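Long-range contacts in uncharacterized protein (Bacteroides ovatus CL02T12C04, PDB 6PTM), which probably hydrolyses kappa/iota-type carrageenan from the chain ends, acting as an exo-carrageenase of glycoside hydrolase family GH42: residues Tyr493-Ile498 / Asn722-Gly727; Lys589-Gly594 / Gly706-Val711. All blocks are in the same frame, centred on the assembly; numbering follows the deposited sequence.

The two contacts meet on one antiparallel sheet in the C-terminal part of the chain, their centres about 10 Å apart. Strand 718-725 of interaction 1 and strand 707-715 of interaction 2 follow each other in sequence and pair as neighbours: Arg-710 N lies 2.9 Å from Asn-722 O, and just beyond the strand Ile-726 N comes 2.7 Å from Gly-706 O, both probable hydrogen bonds. Interaction 1 sets this hairpin against helix 486-498, whereas interaction 2 sets it against the loop after helix 579-590. Leu-495 CD1, packed 3.4 Å from Glu-708 OE1, joins the two. Along the chain, interaction 2 is nested within the loop that interaction 1 closes.

Interaction 1 of 2, residues Tyr493-Ile498 / Asn722-Gly727; sequences YWLATI and NIVNIG
With CG turned opposite the backbone nitrogen in both residues, Trp-494 (chi1 -173°) and Asn-722 (chi1 178°) bring indole and amide edge to edge. The contact joins two parts of the fold: helix 486-498, the helix of the beta-alpha-beta crossover from strand 466-471 to its parallel neighbour 503-506 in what is probably the catalytic barrel, and strand 718-725 of the C-terminal antiparallel sheet. The axes of the short segments 493-498 and 722-725 approach to 9.6 Å. The ring N-H is spent on one straight bond, Trp-494 NE1 to Asn-722 OD1 at 2.8 Å (N-H...O angle 166°); the donor lies in the carbonyl plane, on a lone pair. Ring and amide are nearly coplanar, and the bond probably helps to hold the amide in that orientation. A phenylalanine in place of Trp-494 would probably leave this buried carbonyl oxygen without its N-H and let the amide rotate. Ile-498, coming from the opposite direction, lays CG1 3.8 Å from Asn-722 ND2. Phe-557 of helix 551-559 touches both of these residues.

Farther along the strand the contact is apolar. Val-724 sends CG2 between two residues of the helix, 4.1 Å from Trp-494 CD1 and 4.2 Å from Leu-495 CD1. At the strand end, Asn-725 OD1 accepts from Gly-727 N in an Asx turn, which bends the chain just where Ile-726 meets the helix. There the side chains of Leu-495 and Ile-726 cross at about a right angle, with Leu-495 CD2 4.0 Å from Ile-726 CG1.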
loop_
_atom_site.group_PDB
_atom_site.type_symbol
_atom_site.label_atom_id
_atom_site.label_comp_id
_atom_site.label_asym_id
_atom_site.label_seq_id
_atom_site.Cartn_x
_atom_site.Cartn_y
_atom_site.Cartn_z
ATOM N N TYR A 493 -9.511 4.753 -2.951
ATOM C CA TYR A 493 -9.682 3.319 -2.642
ATOM C C TYR A 493 -9.839 2.592 -3.975
ATOM O O TYR A 493 -9.371 1.475 -4.133
ATOM C CB TYR A 493 -10.829 3.068 -1.660
ATOM C CG TYR A 493 -10.408 3.252 -0.231
ATOM C CD1 TYR A 493 -10.355 4.519 0.321
ATOM C CD2 TYR A 493 -10.005 2.189 0.548
ATOM C CE1 TYR A 493 -9.909 4.724 1.617
ATOM C CE2 TYR A 493 -9.590 2.377 1.864
ATOM C CZ TYR A 493 -9.516 3.653 2.393
ATOM O OH TYR A 493 -9.098 3.876 3.668
ATOM N N TRP A 494 -10.505 3.234 -4.920
ATOM C CA TRP A 494 -10.744 2.606 -6.238
ATOM C C TRP A 494 -9.379 2.415 -6.930
ATOM O O TRP A 494 -9.063 1.299 -7.423
ATOM C CB TRP A 494 -11.713 3.470 -7.060
ATOM C CG TRP A 494 -12.113 2.807 -8.336
ATOM C CD1 TRP A 494 -11.398 2.752 -9.486
ATOM C CD2 TRP A 494 -13.320 2.066 -8.574
ATOM N NE1 TRP A 494 -12.075 2.038 -10.428
ATOM C CE2 TRP A 494 -13.263 1.611 -9.904
ATOM C CE3 TRP A 494 -14.438 1.765 -7.800
ATOM C CZ2 TRP A 494 -14.273 0.845 -10.459
ATOM C CZ3 TRP A 494 -15.442 1.010 -8.345
ATOM C CH2 TRP A 494 -15.355 0.545 -9.656
ATOM N N LEU A 495 -8.598 3.492 -7.001
ATOM C CA LEU A 495 -7.300 3.467 -7.702
ATOM C C LEU A 495 -6.372 2.435 -7.038
ATOM O O LEU A 495 -5.792 1.581 -7.748
ATOM C CB LEU A 495 -6.732 4.892 -7.701
ATOM C CG LEU A 495 -5.361 5.071 -8.337
ATOM C CD1 LEU A 495 -5.403 4.782 -9.825
ATOM C CD2 LEU A 495 -4.829 6.468 -8.022
ATOM N N ALA A 496 -6.258 2.461 -5.707
ATOM C CA ALA A 496 -5.395 1.526 -4.970
ATOM C C ALA A 496 -5.821 0.082 -5.295
ATOM O O ALA A 496 -4.930 -0.796 -5.514
ATOM C CB ALA A 496 -5.445 1.799 -3.491
ATOM N N THR A 497 -7.127 -0.149 -5.405
ATOM C CA THR A 497 -7.662 -1.496 -5.691
ATOM C C THR A 497 -7.310 -1.902 -7.126
ATOM O O THR A 497 -6.894 -3.058 -7.327
ATOM C CB THR A 497 -9.162 -1.594 -5.392
ATOM O OG1 THR A 497 -9.338 -1.202 -4.031
ATOM C CG2 THR A 497 -9.612 -3.016 -5.632
ATOM N N ILE A 498 -7.408 -0.981 -8.080
ATOM C CA ILE A 498 -6.964 -1.264 -9.471
ATOM C C ILE A 498 -5.493 -1.740 -9.460
ATOM O O ILE A 498 -5.152 -2.643 -10.255
ATOM C CB ILE A 498 -7.205 -0.058 -10.385
ATOM C CG1 ILE A 498 -8.711 0.169 -10.609
ATOM C CG2 ILE A 498 -6.413 -0.200 -11.685
ATOM C CD1 ILE A 498 -9.422 -0.912 -11.375
ATOM N N ASN A 722 -11.534 1.759 -17.563
ATOM C CA ASN A 722 -11.380 2.299 -16.201
ATOM C C ASN A 722 -10.582 3.599 -16.316
ATOM O O ASN A 722 -9.505 3.576 -16.943
ATOM C CB ASN A 722 -10.666 1.289 -15.315
ATOM C CG ASN A 722 -10.448 1.836 -13.921
ATOM O OD1 ASN A 722 -11.390 1.910 -13.151
ATOM N ND2 ASN A 722 -9.250 2.324 -13.652
ATOM N N ILE A 723 -11.087 4.700 -15.759
ATOM C CA ILE A 723 -10.358 6.001 -15.798
ATOM C C ILE A 723 -10.423 6.587 -14.407
ATOM O O ILE A 723 -11.545 6.654 -13.865
ATOM C CB ILE A 723 -10.927 6.991 -16.820
ATOM C CG1 ILE A 723 -11.206 6.355 -18.173
ATOM C CG2 ILE A 723 -9.987 8.170 -16.939
ATOM C CD1 ILE A 723 -11.911 7.310 -19.134
ATOM N N VAL A 724 -9.272 6.986 -13.861
ATOM C CA VAL A 724 -9.232 7.799 -12.620
ATOM C C VAL A 724 -8.443 9.069 -12.924
ATOM O O VAL A 724 -7.316 8.968 -13.385
ATOM C CB VAL A 724 -8.595 7.017 -11.461
ATOM C CG1 VAL A 724 -8.674 7.806 -10.171
ATOM C CG2 VAL A 724 -9.202 5.643 -11.332
ATOM N N ASN A 725 -9.026 10.227 -12.640
ATOM C CA ASN A 725 -8.313 11.513 -12.774
ATOM C C ASN A 725 -7.490 11.742 -11.503
ATOM O O ASN A 725 -8.071 12.115 -10.469
ATOM C CB ASN A 725 -9.263 12.660 -13.075
ATOM C CG ASN A 725 -8.522 13.938 -13.387
ATOM O OD1 ASN A 725 -7.303 13.929 -13.570
ATOM N ND2 ASN A 725 -9.252 15.038 -13.481
ATOM N N ILE A 726 -6.182 11.511 -11.608
ATOM C CA ILE A 726 -5.179 11.714 -10.525
ATOM C C ILE A 726 -4.720 13.172 -10.618
ATOM O O ILE A 726 -4.075 13.634 -9.690
ATOM C CB ILE A 726 -3.989 10.748 -10.680
ATOM C CG1 ILE A 726 -4.429 9.295 -10.846
ATOM C CG2 ILE A 726 -3.048 10.872 -9.492
ATOM C CD1 ILE A 726 -3.289 8.356 -11.270
ATOM N N GLY A 727 -5.067 13.863 -11.703
ATOM C CA GLY A 727 -4.688 15.271 -11.940
ATOM C C GLY A 727 -5.410 16.248 -11.013
ATOM O O GLY A 727 -6.525 15.965 -10.531
#

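Interaction 2 of 2, residues Lys589-Gly594 / Gly706-Val711; sequences KLNFSG and GCEWRV. With EDO (1,2-ethanediol), chain E; EDO (1,2-ethanediol), chain F.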
loop_
_atom_site.group_PDB
_atom_site.type_symbol
_atom_site.label_atom_id
_atom_site.label_comp_id
_atom_site.label_asym_id
_atom_site.label_seq_id
_atom_site.Cartn_x
_atom_site.Cartn_y
_atom_site.Cartn_z
ATOM N N LYS A 589 6.236 8.933 -17.065
ATOM C CA LYS A 589 6.300 9.103 -18.530
ATOM C C LYS A 589 5.507 7.990 -19.205
ATOM O O LYS A 589 4.873 8.281 -20.194
ATOM C CB LYS A 589 7.764 9.148 -18.978
ATOM C CG LYS A 589 7.940 9.512 -20.428
ATOM C CD LYS A 589 7.532 10.954 -20.692
ATOM C CE LYS A 589 7.950 11.439 -22.055
ATOM N NZ LYS A 589 7.570 12.868 -22.194
ATOM N N LEU A 590 5.513 6.765 -18.669
ATOM C CA LEU A 590 4.903 5.600 -19.344
ATOM C C LEU A 590 3.463 5.345 -18.863
ATOM O O LEU A 590 2.774 4.639 -19.542
ATOM C CB LEU A 590 5.768 4.356 -19.112
ATOM C CG LEU A 590 7.190 4.369 -19.676
ATOM C CD1 LEU A 590 7.876 3.047 -19.346
ATOM C CD2 LEU A 590 7.208 4.636 -21.176
ATOM N N ASN A 591 3.047 5.875 -17.721
ATOM C CA ASN A 591 1.877 5.370 -16.958
ATOM C C ASN A 591 0.521 5.920 -17.437
ATOM O O ASN A 591 -0.530 5.445 -16.908
ATOM C CB ASN A 591 1.954 5.716 -15.476
ATOM C CG ASN A 591 0.930 4.928 -14.693
ATOM O OD1 ASN A 591 0.864 3.715 -14.850
ATOM N ND2 ASN A 591 0.122 5.611 -13.900
ATOM N N PHE A 592 0.488 6.822 -18.418
ATOM C CA PHE A 592 -0.790 7.430 -18.861
ATOM C C PHE A 592 -1.040 7.091 -20.326
ATOM O O PHE A 592 -1.633 7.912 -21.014
ATOM C CB PHE A 592 -0.783 8.942 -18.571
ATOM C CG PHE A 592 -0.591 9.240 -17.113
ATOM C CD1 PHE A 592 0.687 9.321 -16.579
ATOM C CD2 PHE A 592 -1.672 9.342 -16.264
ATOM C CE1 PHE A 592 0.874 9.546 -15.236
ATOM C CE2 PHE A 592 -1.481 9.580 -14.916
ATOM C CZ PHE A 592 -0.205 9.655 -14.399
ATOM N N SER A 593 -0.695 5.877 -20.755
ATOM C CA SER A 593 -0.862 5.412 -22.161
ATOM C C SER A 593 -1.821 4.217 -22.234
ATOM O O SER A 593 -1.791 3.529 -23.260
ATOM C CB SER A 593 0.481 5.073 -22.783
ATOM O OG SER A 593 1.343 6.190 -22.763
ATOM N N GLY A 594 -2.578 3.910 -21.166
ATOM C CA GLY A 594 -3.551 2.814 -21.158
ATOM C C GLY A 594 -2.972 1.454 -20.775
ATOM O O GLY A 594 -3.725 0.460 -20.800
ATOM N N GLY A 706 -3.237 13.506 -16.297
ATOM C CA GLY A 706 -3.555 13.006 -14.944
ATOM C C GLY A 706 -4.497 11.813 -14.942
ATOM O O GLY A 706 -4.747 11.278 -13.861
ATOM N N CYS A 707 -5.107 11.471 -16.081
ATOM C CA CYS A 707 -6.095 10.372 -16.153
ATOM C C CYS A 707 -5.362 9.072 -16.429
ATOM O O CYS A 707 -4.887 8.862 -17.578
ATOM C CB CYS A 707 -7.153 10.642 -17.209
ATOM S SG CYS A 707 -8.232 12.005 -16.747
ATOM N N GLU A 708 -5.247 8.232 -15.401
ATOM C CA GLU A 708 -4.732 6.865 -15.589
ATOM C C GLU A 708 -5.884 6.004 -16.079
ATOM O O GLU A 708 -6.895 5.936 -15.385
ATOM C CB GLU A 708 -4.195 6.301 -14.278
ATOM C CG GLU A 708 -3.392 5.038 -14.506
ATOM C CD GLU A 708 -3.136 4.238 -13.240
ATOM O OE1 GLU A 708 -4.096 3.571 -12.747
ATOM O OE2 GLU A 708 -2.017 4.343 -12.729
ATOM N N TRP A 709 -5.714 5.358 -17.224
ATOM C CA TRP A 709 -6.795 4.578 -17.869
ATOM C C TRP A 709 -6.332 3.162 -18.202
ATOM O O TRP A 709 -5.083 2.932 -18.318
ATOM C CB TRP A 709 -7.355 5.317 -19.068
ATOM C CG TRP A 709 -6.372 5.627 -20.135
ATOM C CD1 TRP A 709 -5.500 6.664 -20.155
ATOM C CD2 TRP A 709 -6.261 4.971 -21.403
ATOM N NE1 TRP A 709 -4.785 6.644 -21.323
ATOM C CE2 TRP A 709 -5.253 5.640 -22.124
ATOM C CE3 TRP A 709 -6.894 3.874 -21.983
ATOM C CZ2 TRP A 709 -4.887 5.266 -23.414
ATOM C CZ3 TRP A 709 -6.499 3.466 -23.238
ATOM C CH2 TRP A 709 -5.509 4.154 -23.940
ATOM N N ARG A 710 -7.298 2.235 -18.245
ATOM C CA ARG A 710 -7.068 0.808 -18.539
ATOM C C ARG A 710 -8.250 0.311 -19.356
ATOM O O ARG A 710 -9.338 0.863 -19.227
ATOM C CB ARG A 710 -6.957 -0.011 -17.249
ATOM C CG ARG A 710 -5.821 0.392 -16.317
ATOM C CD ARG A 710 -4.416 0.174 -16.888
ATOM N NE ARG A 710 -3.386 0.587 -15.918
ATOM C CZ ARG A 710 -3.051 -0.093 -14.817
ATOM N NH1 ARG A 710 -3.645 -1.244 -14.502
ATOM N NH2 ARG A 710 -2.140 0.409 -13.996
ATOM N N VAL A 711 -8.032 -0.716 -20.169
ATOM C CA VAL A 711 -9.090 -1.331 -20.992
ATOM C C VAL A 711 -8.979 -2.848 -20.894
ATOM O O VAL A 711 -7.869 -3.369 -21.131
ATOM C CB VAL A 711 -8.987 -0.851 -22.448
ATOM C CG1 VAL A 711 -10.167 -1.373 -23.272
ATOM C CG2 VAL A 711 -8.893 0.658 -22.498
HETATM C C1 EDO E . -7.875 -5.880 -24.535
HETATM O O1 EDO E . -7.330 -5.886 -23.227
HETATM C C2 EDO E . -8.455 -4.541 -24.794
HETATM O O2 EDO E . -7.539 -3.456 -24.771
HETATM C C1 EDO F . -3.978 -4.340 -23.902
HETATM O O1 EDO F . -4.650 -5.566 -23.572
HETATM C C2 EDO F . -4.284 -3.259 -22.947
HETATM O O2 EDO F . -5.619 -2.754 -23.019
HETATM O O HOH W 1 -1.375 2.605 -16.292
HETATM O O HOH W 2 -2.940 4.740 -18.321
HETATM O O HOH W 3 -5.252 -1.689 -20.376
#
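One water is gripped by three backbone groups: it donates to Asn-591 O at 2.9 Å and accepts from Gly-594 N and Trp-709 N, tying the loop to the strand where no backbone N-H...O bond spans the two segments. Side chain to side chain, Asn-591 ND2 gives a nearly straight bond to Glu-708 OE2, 2.7 Å long (N-H...O angle 170°), using the anti lone pair. Amide and carboxylate planes stand 83° apart, and the other oxygen, OE1, is taken by His-499 NE2. A second water accepts from Arg-710 NE and donates to Asn-591 OD1. Phe-592 turns its ring edge to the strand, CD2 3.5 Å from Cys-707 O.

With chi1 at 59°, CG of Trp-709 sits flanked by its own backbone N and C, and the indole is brought face-on to Gly-594. The CA of Gly-594 stands 3.3 Å from the centroid of the six-membered ring of Trp-709, squarely over the face in a CH-pi contact; a CB on Gly-594 would fall too close to Trp-709 CH2. Trp-709 O receives the same CA, 3.2 Å away, in a CA-H...O contact.

The loop leads from helix 579-590 to strand 597-600, at the edge of a five-stranded parallel sheet. Helix 674-687 packs on Ser-593, while helix 486-498 meets Glu-708 and Arg-710 on strand 707-715, itself outermost in the antiparallel sheet and paired with strand 718-725.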